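Local coordinates for protein mitogen (Streptococcus dysgalactiae, PDB 2J4X) that binds zinc and probably acts as a superantigen toxin, a T-cell mitogen of the staphylococcal and streptococcal toxin family, at residues L156-W168 / N175-N187. Sequence-based numbering, arbitrary orientation.
Sequences LYEHNSICKKGYW and NTTKFTDLFTHPN
Phe183 slots its ring into the loop ahead of strand 166-172, a worked example of a beta hairpin with one packed and one more solvent-facing side. An edge of Tyr157 meets one face of Phe183, T-shaped with planes at 83°, while the carbonyl of Lys164 lies over the opposite face, O 3.7 Å from Phe183 CZ. Cys163 SG sits at the ring's edge, 3.9 Å from Phe183 CE1, and Leu10 of helix 7-14 also touches the Phe183 side chain. Tyr157 OH donates to Leu182 O, though the 2.4 Å between them is abnormally short and so doubtful. Further along, CD2 of Leu182 presses on Trp168 CD1 at 3.4 Å, and Thr180 runs alongside the indole, whose NE1 is taken by Asp141 of helix 137-150. Trp168 and Thr180 exchange two backbone bonds, and Leu182 N, just past the end of strand 177-181, donates to Gly166 O. Across the sheet, solvent reaches Phe179 and part of Tyr167, which also stacks with Tyr205: with chi1 at 67°, Tyr167 directs a ring edge at the face of Phe179 in an offset contact, Tyr167 CE1 to Phe179 CD2 3.4 Å. The Phe179 side chain lies about 8 Å from the zinc ion. Here Asp181 OD1 accepts from Phe183 N in an Asx turn and also bonds a glycerol, probably from the crystallisation liquor. Backbone pairing thus sets the strand register of this beta-grasp hairpin, whereas apolar and aromatic contacts join its inner face to the helices.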
ATOM      1  N   LEU A 156      14.365   4.875  -5.344  1.00 37.05           N
ATOM      2  CA  LEU A 156      13.227   5.780  -5.304  1.00 34.40           C
ATOM      3  C   LEU A 156      13.261   6.621  -4.032  1.00 32.77           C
ATOM      4  O   LEU A 156      13.532   6.103  -2.946  1.00 31.79           O
ATOM      5  CB  LEU A 156      11.919   4.969  -5.393  1.00 34.18           C
ATOM      6  CG  LEU A 156      10.565   5.670  -5.546  1.00 33.81           C
ATOM      7  CD1 LEU A 156      10.576   6.574  -6.775  1.00 33.90           C
ATOM      8  CD2 LEU A 156       9.454   4.630  -5.643  1.00 31.92           C
ATOM      9  N   TYR A 157      13.010   7.920  -4.194  1.00 33.28           N
ATOM     10  CA  TYR A 157      12.944   8.921  -3.102  1.00 33.86           C
ATOM     11  C   TYR A 157      14.278   9.320  -2.470  1.00 35.21           C
ATOM     12  O   TYR A 157      14.321  10.096  -1.507  1.00 34.54           O
ATOM     13  CB  TYR A 157      11.937   8.491  -2.002  1.00 31.33           C
ATOM     14  CG  TYR A 157      10.551   8.117  -2.532  1.00 30.46           C
ATOM     15  CD1 TYR A 157       9.967   8.805  -3.616  1.00 29.35           C
ATOM     16  CD2 TYR A 157       9.839   7.042  -1.986  1.00 30.13           C
ATOM     17  CE1 TYR A 157       8.709   8.412  -4.143  1.00 28.31           C
ATOM     18  CE2 TYR A 157       8.587   6.650  -2.506  1.00 27.46           C
ATOM     19  CZ  TYR A 157       8.041   7.332  -3.576  1.00 27.11           C
ATOM     20  OH  TYR A 157       6.852   6.905  -4.094  1.00 27.72           O
ATOM     21  N   GLU A 158      15.368   8.786  -3.011  1.00 38.41           N
ATOM     22  CA  GLU A 158      16.689   9.156  -2.516  1.00 41.64           C
ATOM     23  C   GLU A 158      17.063  10.489  -3.183  1.00 43.54           C
ATOM     24  O   GLU A 158      16.660  10.763  -4.312  1.00 42.95           O
ATOM     25  CB  GLU A 158      17.742   8.079  -2.853  1.00 41.41           C
ATOM     26  CG  GLU A 158      17.755   6.898  -1.893  1.00 42.77           C
ATOM     27  CD  GLU A 158      17.809   7.331  -0.423  1.00 45.00           C
ATOM     28  OE1 GLU A 158      17.186   6.643   0.421  1.00 46.17           O
ATOM     29  OE2 GLU A 158      18.472   8.350  -0.103  1.00 46.82           O
ATOM     30  N   HIS A 159      17.816  11.319  -2.469  1.00 46.82           N
ATOM     31  CA  HIS A 159      18.250  12.609  -2.977  1.00 50.17           C
ATOM     32  C   HIS A 159      18.894  12.424  -4.353  1.00 52.03           C
ATOM     33  O   HIS A 159      18.676  13.202  -5.291  1.00 52.32           O
ATOM     34  CB  HIS A 159      19.269  13.181  -1.999  1.00 53.16           C
ATOM     35  CG  HIS A 159      19.740  14.561  -2.342  1.00 56.54           C
ATOM     36  ND1 HIS A 159      18.925  15.669  -2.256  1.00 57.59           N
ATOM     37  CD2 HIS A 159      20.946  15.009  -2.764  1.00 55.93           C
ATOM     38  CE1 HIS A 159      19.609  16.743  -2.611  1.00 57.50           C
ATOM     39  NE2 HIS A 159      20.837  16.367  -2.924  1.00 57.32           N
ATOM     40  N   ASN A 160      19.676  11.355  -4.449  1.00 53.72           N
ATOM     41  CA  ASN A 160      20.427  10.980  -5.649  1.00 55.14           C
ATOM     42  C   ASN A 160      19.693  10.195  -6.762  1.00 54.75           C
ATOM     43  O   ASN A 160      20.275   9.955  -7.824  1.00 55.79           O
ATOM     44  CB  ASN A 160      21.663  10.167  -5.207  1.00 57.58           C
ATOM     45  CG  ASN A 160      21.329   9.088  -4.147  1.00 59.10           C
ATOM     46  OD1 ASN A 160      21.038   9.402  -2.988  1.00 59.63           O
ATOM     47  ND2 ASN A 160      21.372   7.817  -4.554  1.00 59.29           N
ATOM     48  N   SER A 161      18.435   9.810  -6.537  1.00 52.37           N
ATOM     49  CA  SER A 161      17.686   9.005  -7.503  1.00 48.63           C
ATOM     50  C   SER A 161      17.497   9.550  -8.915  1.00 48.20           C
ATOM     51  O   SER A 161      17.248  10.741  -9.118  1.00 47.98           O
ATOM     52  CB  SER A 161      16.321   8.646  -6.920  1.00 47.17           C
ATOM     53  OG  SER A 161      15.622   7.768  -7.782  1.00 42.71           O
ATOM     54  N   ILE A 162      17.601   8.641  -9.886  1.00 48.30           N
ATOM     55  CA  ILE A 162      17.440   8.947 -11.316  1.00 47.48           C
ATOM     56  C   ILE A 162      15.963   9.215 -11.664  1.00 47.69           C
ATOM     57  O   ILE A 162      15.631   9.708 -12.754  1.00 47.29           O
ATOM     58  CB  ILE A 162      17.974   7.774 -12.158  1.00 46.91           C
ATOM     59  N   CYS A 163      15.081   8.870 -10.729  1.00 47.14           N
ATOM     60  CA  CYS A 163      13.652   9.061 -10.908  1.00 45.37           C
ATOM     61  C   CYS A 163      13.321  10.404 -10.278  1.00 43.53           C
ATOM     62  O   CYS A 163      13.406  10.579  -9.064  1.00 42.81           O
ATOM     63  CB  CYS A 163      12.878   7.920 -10.225  1.00 45.27           C
ATOM     64  SG  CYS A 163      11.076   7.953 -10.493  1.00 47.02           S
ATOM     65  N   LYS A 164      12.970  11.360 -11.124  1.00 43.99           N
ATOM     66  CA  LYS A 164      12.637  12.708 -10.681  1.00 43.65           C
ATOM     67  C   LYS A 164      11.132  12.815 -10.521  1.00 42.02           C
ATOM     68  O   LYS A 164      10.642  13.585  -9.710  1.00 42.63           O
ATOM     69  CB  LYS A 164      13.123  13.756 -11.705  1.00 45.51           C
ATOM     70  CG  LYS A 164      14.636  13.754 -12.035  1.00 47.18           C
ATOM     71  CD  LYS A 164      15.510  13.751 -10.783  1.00 49.68           C
ATOM     72  CE  LYS A 164      16.943  14.189 -11.079  1.00 51.22           C
ATOM     73  NZ  LYS A 164      17.034  15.665 -11.328  1.00 53.28           N
ATOM     74  N   LYS A 165      10.411  12.033 -11.315  1.00 41.19           N
ATOM     75  CA  LYS A 165       8.952  11.998 -11.288  1.00 38.20           C
ATOM     76  C   LYS A 165       8.487  10.668 -11.887  1.00 37.06           C
ATOM     77  O   LYS A 165       9.280   9.940 -12.484  1.00 35.57           O
ATOM     78  CB  LYS A 165       8.370  13.173 -12.079  1.00 37.07           C
ATOM     79  CG  LYS A 165       8.763  13.223 -13.543  1.00 38.45           C
ATOM     80  CD  LYS A 165       7.963  14.263 -14.281  1.00 39.06           C
ATOM     81  CE  LYS A 165       8.602  14.579 -15.613  1.00 42.73           C
ATOM     82  NZ  LYS A 165       8.738  13.395 -16.491  1.00 43.06           N
ATOM     83  N   GLY A 166       7.211  10.340 -11.718  1.00 35.94           N
ATOM     84  CA  GLY A 166       6.718   9.091 -12.266  1.00 35.47           C
ATOM     85  C   GLY A 166       5.409   8.569 -11.702  1.00 35.26           C
ATOM     86  O   GLY A 166       4.843   9.120 -10.778  1.00 34.99           O
ATOM     87  N   TYR A 167       4.921   7.479 -12.275  1.00 35.89           N
ATOM     88  CA  TYR A 167       3.672   6.869 -11.828  1.00 34.58           C
ATOM     89  C   TYR A 167       3.662   5.373 -12.195  1.00 32.38           C
ATOM     90  O   TYR A 167       4.527   4.891 -12.921  1.00 29.40           O
ATOM     91  CB  TYR A 167       2.465   7.609 -12.458  1.00 34.80           C
ATOM     92  CG  TYR A 167       2.318   7.474 -13.968  1.00 35.77           C
ATOM     93  CD1 TYR A 167       1.411   6.574 -14.529  1.00 36.71           C
ATOM     94  CD2 TYR A 167       3.096   8.237 -14.831  1.00 36.71           C
ATOM     95  CE1 TYR A 167       1.290   6.442 -15.895  1.00 37.08           C
ATOM     96  CE2 TYR A 167       2.981   8.105 -16.200  1.00 38.01           C
ATOM     97  CZ  TYR A 167       2.081   7.209 -16.721  1.00 37.96           C
ATOM     98  OH  TYR A 167       1.987   7.083 -18.078  1.00 41.94           O
ATOM     99  N   TRP A 168       2.706   4.630 -11.665  1.00 30.59           N
ATOM    100  CA  TRP A 168       2.635   3.230 -12.003  1.00 31.53           C
ATOM    101  C   TRP A 168       1.181   2.883 -12.173  1.00 30.68           C
ATOM    102  O   TRP A 168       0.308   3.707 -11.930  1.00 31.11           O
ATOM    103  CB  TRP A 168       3.264   2.355 -10.915  1.00 30.74           C
ATOM    104  CG  TRP A 168       2.487   2.323  -9.651  1.00 31.28           C
ATOM    105  CD1 TRP A 168       2.453   3.287  -8.674  1.00 31.36           C
ATOM    106  CD2 TRP A 168       1.621   1.274  -9.212  1.00 31.41           C
ATOM    107  NE1 TRP A 168       1.619   2.893  -7.648  1.00 32.10           N
ATOM    108  CE2 TRP A 168       1.092   1.664  -7.952  1.00 32.23           C
ATOM    109  CE3 TRP A 168       1.234   0.039  -9.761  1.00 29.99           C
ATOM    110  CZ2 TRP A 168       0.199   0.858  -7.230  1.00 30.46           C
ATOM    111  CZ3 TRP A 168       0.349  -0.757  -9.044  1.00 30.75           C
ATOM    112  CH2 TRP A 168      -0.160  -0.343  -7.786  1.00 30.44           C
ATOM    113  N   ASN A 175      -7.699  -5.219 -19.953  1.00 52.42           N
ATOM    114  CA  ASN A 175      -6.990  -4.099 -20.552  1.00 53.29           C
ATOM    115  C   ASN A 175      -7.157  -2.718 -19.883  1.00 53.51           C
ATOM    116  O   ASN A 175      -6.510  -1.741 -20.290  1.00 53.39           O
ATOM    117  CB  ASN A 175      -7.349  -4.021 -22.038  1.00 55.76           C
ATOM    118  CG  ASN A 175      -6.358  -3.195 -22.832  1.00 58.30           C
ATOM    119  OD1 ASN A 175      -5.137  -3.380 -22.709  1.00 59.24           O
ATOM    120  ND2 ASN A 175      -6.872  -2.279 -23.657  1.00 60.11           N
ATOM    121  N   THR A 176      -8.011  -2.617 -18.867  1.00 52.77           N
ATOM    122  CA  THR A 176      -8.157  -1.335 -18.178  1.00 51.56           C
ATOM    123  C   THR A 176      -6.975  -1.191 -17.215  1.00 50.99           C
ATOM    124  O   THR A 176      -6.359  -2.186 -16.832  1.00 50.23           O
ATOM    125  CB  THR A 176      -9.462  -1.263 -17.385  1.00 51.18           C
ATOM    126  OG1 THR A 176      -9.501  -2.332 -16.441  1.00 52.82           O
ATOM    127  CG2 THR A 176     -10.647  -1.393 -18.311  1.00 52.54           C
ATOM    128  N   THR A 177      -6.668   0.043 -16.821  1.00 50.61           N
ATOM    129  CA  THR A 177      -5.541   0.323 -15.922  1.00 49.01           C
ATOM    130  C   THR A 177      -5.925   1.242 -14.780  1.00 46.26           C
ATOM    131  O   THR A 177      -6.827   2.061 -14.924  1.00 47.26           O
ATOM    132  CB  THR A 177      -4.398   1.059 -16.673  1.00 50.13           C
ATOM    133  OG1 THR A 177      -3.921   0.253 -17.754  1.00 51.78           O
ATOM    134  CG2 THR A 177      -3.243   1.361 -15.732  1.00 51.86           C
ATOM    135  N   LYS A 178      -5.241   1.106 -13.648  1.00 43.47           N
ATOM    136  CA  LYS A 178      -5.455   2.018 -12.526  1.00 40.46           C
ATOM    137  C   LYS A 178      -4.091   2.645 -12.302  1.00 39.66           C
ATOM    138  O   LYS A 178      -3.149   1.963 -11.905  1.00 38.36           O
ATOM    139  CB  LYS A 178      -5.900   1.304 -11.260  1.00 39.92           C
ATOM    140  CG  LYS A 178      -6.086   2.268 -10.094  1.00 39.24           C
ATOM    141  CD  LYS A 178      -6.509   1.522  -8.850  1.00 40.70           C
ATOM    142  CE  LYS A 178      -6.088   2.239  -7.585  1.00 43.13           C
ATOM    143  NZ  LYS A 178      -6.918   3.423  -7.207  1.00 44.78           N
ATOM    144  N   PHE A 179      -3.991   3.942 -12.584  1.00 39.55           N
ATOM    145  CA  PHE A 179      -2.742   4.682 -12.460  1.00 38.45           C
ATOM    146  C   PHE A 179      -2.596   5.448 -11.138  1.00 38.26           C
ATOM    147  O   PHE A 179      -3.581   5.978 -10.599  1.00 37.36           O
ATOM    148  CB  PHE A 179      -2.617   5.664 -13.628  1.00 40.50           C
ATOM    149  CG  PHE A 179      -2.336   5.012 -14.962  1.00 41.88           C
ATOM    150  CD1 PHE A 179      -3.172   5.255 -16.057  1.00 42.55           C
ATOM    151  CD2 PHE A 179      -1.215   4.201 -15.138  1.00 41.40           C
ATOM    152  CE1 PHE A 179      -2.897   4.705 -17.307  1.00 42.34           C
ATOM    153  CE2 PHE A 179      -0.929   3.646 -16.383  1.00 42.16           C
ATOM    154  CZ  PHE A 179      -1.774   3.901 -17.471  1.00 42.62           C
ATOM    155  N   THR A 180      -1.362   5.518 -10.635  1.00 35.12           N
ATOM    156  CA  THR A 180      -1.084   6.215  -9.390  1.00 33.52           C
ATOM    157  C   THR A 180       0.208   7.006  -9.494  1.00 32.65           C
ATOM    158  O   THR A 180       1.202   6.507  -9.997  1.00 33.41           O
ATOM    159  CB  THR A 180      -0.982   5.222  -8.207  1.00 33.56           C
ATOM    160  OG1 THR A 180      -2.220   4.511  -8.086  1.00 34.61           O
ATOM    161  CG2 THR A 180      -0.698   5.951  -6.903  1.00 31.47           C
ATOM    162  N   ASP A 181       0.185   8.242  -9.011  1.00 31.67           N
ATOM    163  CA  ASP A 181       1.357   9.108  -9.048  1.00 31.36           C
ATOM    164  C   ASP A 181       2.285   8.654  -7.934  1.00 30.79           C
ATOM    165  O   ASP A 181       1.881   8.644  -6.773  1.00 32.18           O
ATOM    166  CB  ASP A 181       0.942  10.562  -8.818  1.00 31.07           C
ATOM    167  CG  ASP A 181       2.024  11.538  -9.166  1.00 29.98           C
ATOM    168  OD1 ASP A 181       3.204  11.189  -9.071  1.00 29.01           O
ATOM    169  OD2 ASP A 181       1.701  12.679  -9.517  1.00 33.87           O
ATOM    170  N   LEU A 182       3.510   8.264  -8.293  1.00 29.99           N
ATOM    171  CA  LEU A 182       4.515   7.789  -7.338  1.00 28.79           C
ATOM    172  C   LEU A 182       5.066   8.865  -6.434  1.00 29.09           C
ATOM    173  O   LEU A 182       5.802   8.571  -5.503  1.00 29.20           O
ATOM    174  CB  LEU A 182       5.690   7.151  -8.077  1.00 28.05           C
ATOM    175  CG  LEU A 182       5.529   5.722  -8.594  1.00 28.99           C
ATOM    176  CD1 LEU A 182       6.785   5.286  -9.380  1.00 25.75           C
ATOM    177  CD2 LEU A 182       5.270   4.797  -7.387  1.00 26.89           C
ATOM    178  N   PHE A 183       4.730  10.116  -6.736  1.00 30.52           N
ATOM    179  CA  PHE A 183       5.185  11.254  -5.957  1.00 31.20           C
ATOM    180  C   PHE A 183       4.061  11.925  -5.188  1.00 32.59           C
ATOM    181  O   PHE A 183       4.107  13.121  -4.907  1.00 33.83           O
ATOM    182  CB  PHE A 183       5.921  12.250  -6.868  1.00 30.89           C
ATOM    183  CG  PHE A 183       7.315  11.806  -7.203  1.00 30.53           C
ATOM    184  CD1 PHE A 183       7.529  10.790  -8.128  1.00 30.75           C
ATOM    185  CD2 PHE A 183       8.402  12.266  -6.459  1.00 31.01           C
ATOM    186  CE1 PHE A 183       8.794  10.229  -8.293  1.00 29.39           C
ATOM    187  CE2 PHE A 183       9.666  11.710  -6.619  1.00 29.58           C
ATOM    188  CZ  PHE A 183       9.857  10.689  -7.533  1.00 29.83           C
ATOM    189  N   THR A 184       3.050  11.126  -4.857  1.00 33.62           N
ATOM    190  CA  THR A 184       1.890  11.562  -4.085  1.00 34.61           C
ATOM    191  C   THR A 184       1.667  10.535  -2.967  1.00 35.59           C
ATOM    192  O   THR A 184       2.250   9.443  -2.979  1.00 35.49           O
ATOM    193  CB  THR A 184       0.576  11.648  -4.951  1.00 32.57           C
ATOM    194  OG1 THR A 184       0.181  10.346  -5.385  1.00 32.80           O
ATOM    195  CG2 THR A 184       0.777  12.506  -6.158  1.00 32.48           C
ATOM    196  N   HIS A 185       0.843  10.902  -1.986  1.00 36.86           N
ATOM    197  CA  HIS A 185       0.494  10.001  -0.885  1.00 37.60           C
ATOM    198  C   HIS A 185      -1.004   9.716  -1.019  1.00 36.87           C
ATOM    199  O   HIS A 185      -1.833  10.532  -0.618  1.00 37.64           O
ATOM    200  CB  HIS A 185       0.763  10.640   0.482  1.00 38.25           C
ATOM    201  CG  HIS A 185       0.623   9.675   1.616  1.00 40.62           C
ATOM    202  ND1 HIS A 185      -0.301   8.649   1.604  1.00 41.69           N
ATOM    203  CD2 HIS A 185       1.305   9.555   2.777  1.00 40.73           C
ATOM    204  CE1 HIS A 185      -0.177   7.936   2.708  1.00 40.73           C
ATOM    205  NE2 HIS A 185       0.789   8.464   3.437  1.00 41.04           N
ATOM    206  N   PRO A 186      -1.371   8.564  -1.601  1.00 36.45           N
ATOM    207  CA  PRO A 186      -2.802   8.289  -1.738  1.00 35.99           C
ATOM    208  C   PRO A 186      -3.541   8.333  -0.403  1.00 36.47           C
ATOM    209  O   PRO A 186      -2.926   8.259   0.660  1.00 36.54           O
ATOM    210  CB  PRO A 186      -2.829   6.893  -2.368  1.00 35.41           C
ATOM    211  CG  PRO A 186      -1.575   6.853  -3.171  1.00 33.95           C
ATOM    212  CD  PRO A 186      -0.568   7.500  -2.231  1.00 35.53           C
ATOM    213  N   ASN A 187      -4.861   8.474  -0.481  1.00 37.41           N
ATOM    214  CA  ASN A 187      -5.727   8.469   0.694  1.00 38.79           C
ATOM    215  C   ASN A 187      -6.111   7.011   0.920  1.00 37.19           C
ATOM    216  O   ASN A 187      -6.977   6.458   0.226  1.00 37.28           O
ATOM    217  CB  ASN A 187      -7.001   9.267   0.447  1.00 40.93           C
ATOM    218  CG  ASN A 187      -7.893   9.326   1.675  1.00 43.20           C
ATOM    219  OD1 ASN A 187      -7.651   8.633   2.667  1.00 44.39           O
ATOM    220  ND2 ASN A 187      -8.931  10.155   1.615  1.00 45.74           N
TER